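Local coordinates for uncharacterized protein (Leishmania major, PDB 2B4W) that is of unknown function but belongs to a family grouped with the beta-fructosidase clan, and so probably adopts a related beta-propeller fold, at residues Y196-G201 and G301-D306; N226-L231 and Y295-H300. All blocks are in the same frame, centred on the assembly; numbering follows the deposited sequence.

Contact 1 (Y196-G201 and G301-D306)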
ATOM      1  N   TYR A 196       1.479   3.803  -9.180  1.00 23.60           N
ATOM      2  CA  TYR A 196       0.681   3.767 -10.389  1.00 19.97           C
ATOM      3  C   TYR A 196       1.407   4.437 -11.549  1.00 23.56           C
ATOM      4  O   TYR A 196       2.046   5.464 -11.317  1.00 20.43           O
ATOM      5  CB  TYR A 196      -0.655   4.503 -10.196  1.00 15.06           C
ATOM      6  CG  TYR A 196      -1.492   3.858  -9.098  1.00 13.74           C
ATOM      7  CD1 TYR A 196      -1.280   4.129  -7.766  1.00 18.14           C
ATOM      8  CD2 TYR A 196      -2.488   2.945  -9.447  1.00 17.40           C
ATOM      9  CE1 TYR A 196      -2.041   3.540  -6.769  1.00 20.02           C
ATOM     10  CE2 TYR A 196      -3.245   2.349  -8.466  1.00 13.92           C
ATOM     11  CZ  TYR A 196      -3.019   2.649  -7.135  1.00 10.30           C
ATOM     12  OH  TYR A 196      -3.781   2.031  -6.163  1.00 15.13           O
ATOM     13  N   LEU A 197       1.265   3.862 -12.737  1.00 16.19           N
ATOM     14  CA  LEU A 197       1.753   4.516 -13.940  1.00 21.40           C
ATOM     15  C   LEU A 197       0.662   5.413 -14.518  1.00 22.68           C
ATOM     16  O   LEU A 197      -0.470   4.984 -14.726  1.00 21.09           O
ATOM     17  CB  LEU A 197       2.179   3.521 -15.017  1.00 15.59           C
ATOM     18  CG  LEU A 197       2.509   4.102 -16.404  1.00 18.77           C
ATOM     19  CD1 LEU A 197       3.763   4.954 -16.302  1.00 27.15           C
ATOM     20  CD2 LEU A 197       2.683   3.003 -17.445  1.00 20.79           C
ATOM     21  N   LEU A 198       1.040   6.654 -14.769  1.00 20.18           N
ATOM     22  CA  LEU A 198       0.160   7.654 -15.337  1.00 18.13           C
ATOM     23  C   LEU A 198       0.414   7.859 -16.815  1.00 26.78           C
ATOM     24  O   LEU A 198       1.541   7.753 -17.289  1.00 23.72           O
ATOM     25  CB  LEU A 198       0.374   8.991 -14.601  1.00 20.69           C
ATOM     26  CG  LEU A 198       0.203   8.926 -13.083  1.00 21.95           C
ATOM     27  CD1 LEU A 198       0.316  10.309 -12.443  1.00 32.14           C
ATOM     28  CD2 LEU A 198      -1.136   8.292 -12.740  1.00 13.85           C
ATOM     29  N   SER A 199      -0.617   8.199 -17.572  1.00 22.90           N
ATOM     30  CA  SER A 199      -0.511   8.442 -18.990  1.00 24.65           C
ATOM     31  C   SER A 199       0.572   9.456 -19.353  1.00 29.86           C
ATOM     32  O   SER A 199       1.020   9.462 -20.508  1.00 32.30           O
ATOM     33  CB  SER A 199      -1.859   8.954 -19.531  1.00 25.06           C
ATOM     34  OG  SER A 199      -2.007  10.243 -18.958  1.00 23.31           O
ATOM     35  N   SER A 200       1.027  10.284 -18.430  1.00 26.88           N
ATOM     36  CA  SER A 200       2.110  11.230 -18.616  1.00 28.88           C
ATOM     37  C   SER A 200       3.497  10.597 -18.608  1.00 36.52           C
ATOM     38  O   SER A 200       4.472  11.255 -18.985  1.00 23.78           O
ATOM     39  CB  SER A 200       2.053  12.287 -17.501  1.00 20.63           C
ATOM     40  OG  SER A 200       1.814  11.688 -16.254  1.00 28.16           O
ATOM     41  N   GLY A 201       3.579   9.349 -18.159  1.00 27.42           N
ATOM     42  CA  GLY A 201       4.857   8.669 -18.027  1.00 25.88           C
ATOM     43  C   GLY A 201       5.429   8.829 -16.627  1.00 27.51           C
ATOM     44  O   GLY A 201       6.388   8.193 -16.206  1.00 30.42           O
ATOM     45  N   GLY A 301      -2.273  13.415 -15.722  1.00 22.99           N
ATOM     46  CA  GLY A 301      -2.731  12.303 -16.511  1.00 18.65           C
ATOM     47  C   GLY A 301      -3.502  11.276 -15.696  1.00 26.38           C
ATOM     48  O   GLY A 301      -3.580  11.377 -14.476  1.00 27.04           O
ATOM     49  N   THR A 302      -4.065  10.331 -16.420  1.00 24.00           N
ATOM     50  CA  THR A 302      -4.825   9.188 -16.029  1.00 24.60           C
ATOM     51  C   THR A 302      -3.949   7.972 -15.738  1.00 18.30           C
ATOM     52  O   THR A 302      -2.833   7.829 -16.229  1.00 24.35           O
ATOM     53  CB  THR A 302      -5.838   8.779 -17.133  1.00 32.99           C
ATOM     54  OG1 THR A 302      -5.146   8.450 -18.353  1.00 27.89           O
ATOM     55  CG2 THR A 302      -6.775   9.943 -17.434  1.00 30.83           C
ATOM     56  N   ILE A 303      -4.528   7.081 -14.933  1.00 19.56           N
ATOM     57  CA  ILE A 303      -3.876   5.811 -14.638  1.00 13.96           C
ATOM     58  C   ILE A 303      -3.932   4.838 -15.821  1.00 18.25           C
ATOM     59  O   ILE A 303      -4.952   4.589 -16.452  1.00 22.57           O
ATOM     60  CB  ILE A 303      -4.458   5.104 -13.410  1.00 19.23           C
ATOM     61  CG1 ILE A 303      -4.226   5.919 -12.134  1.00 24.53           C
ATOM     62  CG2 ILE A 303      -3.939   3.673 -13.338  1.00 20.42           C
ATOM     63  CD1 ILE A 303      -5.204   5.637 -11.024  1.00 21.14           C
ATOM     64  N   ILE A 304      -2.766   4.253 -16.103  1.00 18.03           N
ATOM     65  CA  ILE A 304      -2.511   3.263 -17.121  1.00 20.12           C
ATOM     66  C   ILE A 304      -2.417   1.859 -16.537  1.00 20.52           C
ATOM     67  O   ILE A 304      -1.625   1.610 -15.627  1.00 20.82           O
ATOM     68  CB  ILE A 304      -1.187   3.558 -17.843  1.00 23.93           C
ATOM     69  CG1 ILE A 304      -1.132   4.975 -18.413  1.00 24.77           C
ATOM     70  CG2 ILE A 304      -0.939   2.494 -18.914  1.00 24.56           C
ATOM     71  CD1 ILE A 304      -1.980   5.143 -19.654  1.00 29.64           C
ATOM     72  N   GLY A 305      -3.215   0.932 -17.066  1.00 21.80           N
ATOM     73  CA  GLY A 305      -3.121  -0.437 -16.566  1.00 24.23           C
ATOM     74  C   GLY A 305      -4.072  -0.635 -15.400  1.00 24.19           C
ATOM     75  O   GLY A 305      -4.785   0.278 -14.988  1.00 22.64           O
ATOM     76  N   ASP A 306      -4.058  -1.839 -14.867  1.00 15.90           N
ATOM     77  CA  ASP A 306      -4.928  -2.285 -13.805  1.00 20.76           C
ATOM     78  C   ASP A 306      -4.335  -3.448 -13.012  1.00 15.42           C
ATOM     79  O   ASP A 306      -3.287  -4.007 -13.328  1.00 24.80           O
ATOM     80  CB  ASP A 306      -6.288  -2.654 -14.392  1.00 23.08           C
ATOM     81  CG  ASP A 306      -6.301  -3.857 -15.300  1.00 32.27           C
ATOM     82  OD1 ASP A 306      -5.628  -4.868 -15.041  1.00 25.20           O
ATOM     83  OD2 ASP A 306      -7.030  -3.824 -16.316  1.00 39.61           O
TER
HETATM   84  O   HOH W   1      -0.703   1.721 -13.022  1.00 29.52           O
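Leu198 and Ile303 face each other as an antiparallel non-hydrogen-bonded pair, and they illustrate how a short late strand can be added to the edge of a sheet through side-chain packing together with a few backbone bonds. One methyl of the leucine, CD2, lies 3.9 Å from CG1 of Ile303, the two chains meeting at a slant. The isoleucine then runs on to Tyr196, where its CD1 stands 4.1 Å from ring atom CD2 in an oblique approach.

Leu197 and Ile304 point to the other face of the sheet, with Leu197 CD2 resting 3.9 Å from Ile304 CB. Ile304 swings CG1 beside its own backbone N, anti to the carbonyl carbon (chi1 -54°), which brings CG1 up to Ser199 N; the second torsion (-75°) then folds CD1 against CA and CB of Ser199. Between these backbones, Ile304 N gives an almost straight bond to Leu197 O (2.8 Å, 173°). The return link passes through a water, which accepts from Leu197 N at 2.9 Å and donates to Ile304 O at 2.8 Å, so the strands are partly splayed here.

At the other end Ser199 N donates to Thr302 O over 2.6 Å. Ser199 OG, turned between its backbone N and carbonyl carbon, accepts a weak bond from Thr302 N (3.3 Å). Ser199 already belongs to the type I beta turn from Leu198 to Gly201, which carries the chain away from the edge strand.

The short, weakly bonded strand 303-304 forms one edge of a five-strand antiparallel sheet, next to strand 188-198. On the side of Leu198 and Ile303, Tyr295 and Phe297 of the preceding loop cover the leucine, while Ile269 and Met271 of strand 264-271 pack on Ile303 and Ile269 O receives Tyr196 OH.

Contact 2 (N226-L231 and Y295-H300)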
ATOM      1  N   ASN A 226      -2.839   9.499   5.101  1.00 24.03           N
ATOM      2  CA  ASN A 226      -2.757   8.957   3.752  1.00 19.68           C
ATOM      3  C   ASN A 226      -2.187  10.067   2.873  1.00 23.88           C
ATOM      4  O   ASN A 226      -2.666  11.202   2.977  1.00 22.58           O
ATOM      5  CB  ASN A 226      -4.108   8.526   3.233  1.00 21.35           C
ATOM      6  CG  ASN A 226      -4.848   7.462   3.986  1.00 15.38           C
ATOM      7  OD1 ASN A 226      -6.057   7.589   4.199  1.00 18.03           O
ATOM      8  ND2 ASN A 226      -4.209   6.380   4.382  1.00 22.80           N
ATOM      9  N   TYR A 227      -1.207   9.738   2.057  1.00 23.14           N
ATOM     10  CA  TYR A 227      -0.431  10.716   1.309  1.00 18.75           C
ATOM     11  C   TYR A 227      -0.292  10.397  -0.166  1.00 20.07           C
ATOM     12  O   TYR A 227      -0.150   9.248  -0.577  1.00 23.92           O
ATOM     13  CB  TYR A 227       0.955  10.787   1.965  1.00 20.82           C
ATOM     14  CG  TYR A 227       1.742  12.047   1.761  1.00 31.73           C
ATOM     15  CD1 TYR A 227       1.405  13.228   2.409  1.00 30.24           C
ATOM     16  CD2 TYR A 227       2.844  12.055   0.920  1.00 33.69           C
ATOM     17  CE1 TYR A 227       2.154  14.367   2.200  1.00 32.95           C
ATOM     18  CE2 TYR A 227       3.593  13.185   0.706  1.00 31.24           C
ATOM     19  CZ  TYR A 227       3.232  14.345   1.360  1.00 32.82           C
ATOM     20  OH  TYR A 227       3.982  15.477   1.151  1.00 42.78           O
ATOM     21  N   ALA A 228      -0.338  11.420  -1.028  1.00 26.22           N
ATOM     22  CA  ALA A 228      -0.121  11.199  -2.458  1.00 16.40           C
ATOM     23  C   ALA A 228       0.909  12.189  -2.974  1.00 19.99           C
ATOM     24  O   ALA A 228       1.009  13.295  -2.441  1.00 37.29           O
ATOM     25  CB  ALA A 228      -1.398  11.348  -3.275  1.00 17.12           C
ATOM     26  N   PHE A 229       1.657  11.811  -3.993  1.00 18.26           N
ATOM     27  CA  PHE A 229       2.516  12.683  -4.753  1.00 19.61           C
ATOM     28  C   PHE A 229       2.744  12.087  -6.142  1.00 28.19           C
ATOM     29  O   PHE A 229       2.435  10.923  -6.402  1.00 25.91           O
ATOM     30  CB  PHE A 229       3.867  12.912  -4.061  1.00 23.53           C
ATOM     31  CG  PHE A 229       4.615  11.618  -3.792  1.00 28.01           C
ATOM     32  CD1 PHE A 229       4.374  10.928  -2.611  1.00 28.27           C
ATOM     33  CD2 PHE A 229       5.519  11.097  -4.693  1.00 26.95           C
ATOM     34  CE1 PHE A 229       5.038   9.741  -2.371  1.00 22.72           C
ATOM     35  CE2 PHE A 229       6.173   9.904  -4.472  1.00 26.67           C
ATOM     36  CZ  PHE A 229       5.926   9.245  -3.282  1.00 24.33           C
ATOM     37  N   VAL A 230       3.314  12.920  -7.008  1.00 23.55           N
ATOM     38  CA  VAL A 230       3.655  12.437  -8.344  1.00 29.08           C
ATOM     39  C   VAL A 230       5.164  12.596  -8.510  1.00 35.81           C
ATOM     40  O   VAL A 230       5.725  13.609  -8.100  1.00 25.66           O
ATOM     41  CB  VAL A 230       2.893  13.167  -9.452  1.00 26.00           C
ATOM     42  CG1 VAL A 230       3.330  12.733 -10.836  1.00 27.05           C
ATOM     43  CG2 VAL A 230       1.395  12.918  -9.292  1.00 34.42           C
ATOM     44  N   LEU A 231       5.730  11.553  -9.090  1.00 30.43           N
ATOM     45  CA  LEU A 231       7.141  11.444  -9.347  1.00 25.47           C
ATOM     46  C   LEU A 231       7.423  11.483 -10.837  1.00 31.65           C
ATOM     47  O   LEU A 231       6.784  10.762 -11.598  1.00 27.52           O
ATOM     48  CB  LEU A 231       7.704  10.115  -8.807  1.00 24.14           C
ATOM     49  CG  LEU A 231       9.068   9.769  -9.428  1.00 29.69           C
ATOM     50  CD1 LEU A 231      10.127  10.659  -8.796  1.00 22.86           C
ATOM     51  CD2 LEU A 231       9.411   8.295  -9.271  1.00 27.98           C
ATOM     52  N   TYR A 295      -9.983  12.190  -7.561  1.00 26.83           N
ATOM     53  CA  TYR A 295      -8.766  11.742  -8.206  1.00 23.04           C
ATOM     54  C   TYR A 295      -7.572  12.549  -7.706  1.00 24.26           C
ATOM     55  O   TYR A 295      -7.498  13.769  -7.833  1.00 34.27           O
ATOM     56  CB  TYR A 295      -8.830  11.869  -9.713  1.00 20.53           C
ATOM     57  CG  TYR A 295      -7.652  11.284 -10.464  1.00 20.04           C
ATOM     58  CD1 TYR A 295      -7.336   9.939 -10.374  1.00 25.64           C
ATOM     59  CD2 TYR A 295      -6.844  12.079 -11.270  1.00 31.35           C
ATOM     60  CE1 TYR A 295      -6.267   9.393 -11.063  1.00 17.48           C
ATOM     61  CE2 TYR A 295      -5.761  11.552 -11.960  1.00 24.62           C
ATOM     62  CZ  TYR A 295      -5.488  10.204 -11.855  1.00 19.65           C
ATOM     63  OH  TYR A 295      -4.423   9.655 -12.531  1.00 30.46           O
ATOM     64  N   PRO A 296      -6.601  11.855  -7.126  1.00 16.64           N
ATOM     65  CA  PRO A 296      -5.498  12.588  -6.508  1.00 17.38           C
ATOM     66  C   PRO A 296      -4.273  12.880  -7.362  1.00 16.43           C
ATOM     67  O   PRO A 296      -3.257  13.351  -6.828  1.00 26.71           O
ATOM     68  CB  PRO A 296      -5.115  11.585  -5.401  1.00 22.84           C
ATOM     69  CG  PRO A 296      -5.313  10.259  -6.041  1.00 22.96           C
ATOM     70  CD  PRO A 296      -6.487  10.401  -6.968  1.00 20.55           C
ATOM     71  N   PHE A 297      -4.280  12.637  -8.661  1.00 26.53           N
ATOM     72  CA  PHE A 297      -3.118  12.991  -9.477  1.00 21.27           C
ATOM     73  C   PHE A 297      -3.556  13.948 -10.587  1.00 28.87           C
ATOM     74  O   PHE A 297      -2.954  13.982 -11.667  1.00 18.85           O
ATOM     75  CB  PHE A 297      -2.459  11.758 -10.094  1.00 22.66           C
ATOM     76  CG  PHE A 297      -2.228  10.565  -9.185  1.00 23.06           C
ATOM     77  CD1 PHE A 297      -1.500  10.700  -8.018  1.00 22.95           C
ATOM     78  CD2 PHE A 297      -2.740   9.317  -9.493  1.00 22.45           C
ATOM     79  CE1 PHE A 297      -1.272   9.624  -7.175  1.00 18.15           C
ATOM     80  CE2 PHE A 297      -2.526   8.235  -8.652  1.00 22.59           C
ATOM     81  CZ  PHE A 297      -1.804   8.387  -7.476  1.00 18.10           C
ATOM     82  N   LYS A 298      -4.613  14.700 -10.280  1.00 24.20           N
ATOM     83  CA  LYS A 298      -5.203  15.656 -11.206  1.00 26.16           C
ATOM     84  C   LYS A 298      -4.137  16.499 -11.903  1.00 22.17           C
ATOM     85  O   LYS A 298      -3.214  17.034 -11.301  1.00 26.53           O
ATOM     86  CB  LYS A 298      -6.218  16.543 -10.484  1.00 29.00           C
ATOM     87  N   GLY A 299      -4.288  16.583 -13.222  1.00 34.15           N
ATOM     88  CA  GLY A 299      -3.373  17.343 -14.043  1.00 35.67           C
ATOM     89  C   GLY A 299      -2.137  16.564 -14.419  1.00 40.63           C
ATOM     90  O   GLY A 299      -1.323  17.069 -15.192  1.00 34.43           O
ATOM     91  N   HIS A 300      -1.950  15.334 -13.918  1.00 31.26           N
ATOM     92  CA  HIS A 300      -0.729  14.644 -14.337  1.00 23.98           C
ATOM     93  C   HIS A 300      -1.080  13.410 -15.153  1.00 24.62           C
ATOM     94  O   HIS A 300      -0.293  12.470 -15.278  1.00 33.86           O
ATOM     95  CB  HIS A 300       0.141  14.279 -13.148  1.00 24.39           C
ATOM     96  CG  HIS A 300       0.632  15.389 -12.289  1.00 31.27           C
ATOM     97  ND1 HIS A 300      -0.024  15.791 -11.146  1.00 34.45           N
ATOM     98  CD2 HIS A 300       1.724  16.179 -12.396  1.00 36.91           C
ATOM     99  CE1 HIS A 300       0.642  16.787 -10.589  1.00 44.10           C
ATOM    100  NE2 HIS A 300       1.710  17.044 -11.326  1.00 43.00           N
TER
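Phe297 O is reached twice by His300, through its backbone N and through ND1, and the rings of both residues touch Val230. The bond from His300 N spans 2.8 Å and closes a type II beta turn, while His300 ND1 adds a weak second bond to the same oxygen at 3.5 Å. The carbonyl oxygen lies at the edge of the imidazole, in its plane, which probably helps to set the rotation of the ring.

With its edge turned to the carbonyl, the histidine offers a face to the strand. Val230 CG2 sits over that face as a CH-pi contact, 4.0 Å from the ring centroid and 26° off the normal. With CG1 anti to the backbone N (chi1 176°), both valine methyls reach the imidazole: CG1 comes within 4.1 Å of His300 CD2. CG2 also meets Phe297, approaching CD1 obliquely at 3.9 Å, so one methyl is wedged between two rings.

Further along, Ala228 CB touches Phe297 CE1 and, at 4.3 Å, Pro296 CB. Pro296 CG in turn stands 4.1 Å above the centre of the phenylalanine ring, bracing it from within the loop, while Tyr295 OH lies in plane at its edge.

Neighbouring strands extend the bed: Ile206 and Leu198 also touch Phe297, and Thr239 lies against His300 and Val230. The irregular loop is packed by apolar side chains between one face of this antiparallel sheet and strand 264-271 of another, where Phe297 meets Ile269 and Tyr295 meets Met271, as would fit packing between neighbouring blades of the propeller probably shared with the beta-fructosidase clan.

Overall arrangement
The two contacts secure successive parts of one chain segment to the same five-strand antiparallel sheet. Contact 2 is buried and lies on the sheet's face, where loop 295-300 meets strand 223-231 by apolar and CH-pi packing. Contact 1 is only partly buried and sits at the sheet's border, where backbone hydrogen bonds and a bridging water do much of the joining. They meet directly: Ser200 OG and His300 O are 2.5 Å apart, probably hydrogen-bonded, and Tyr295 OH probably bonds Gly301 O at 2.7 Å. A single run of chain thus crosses the sheet's face as a loop and then joins its edge as a strand.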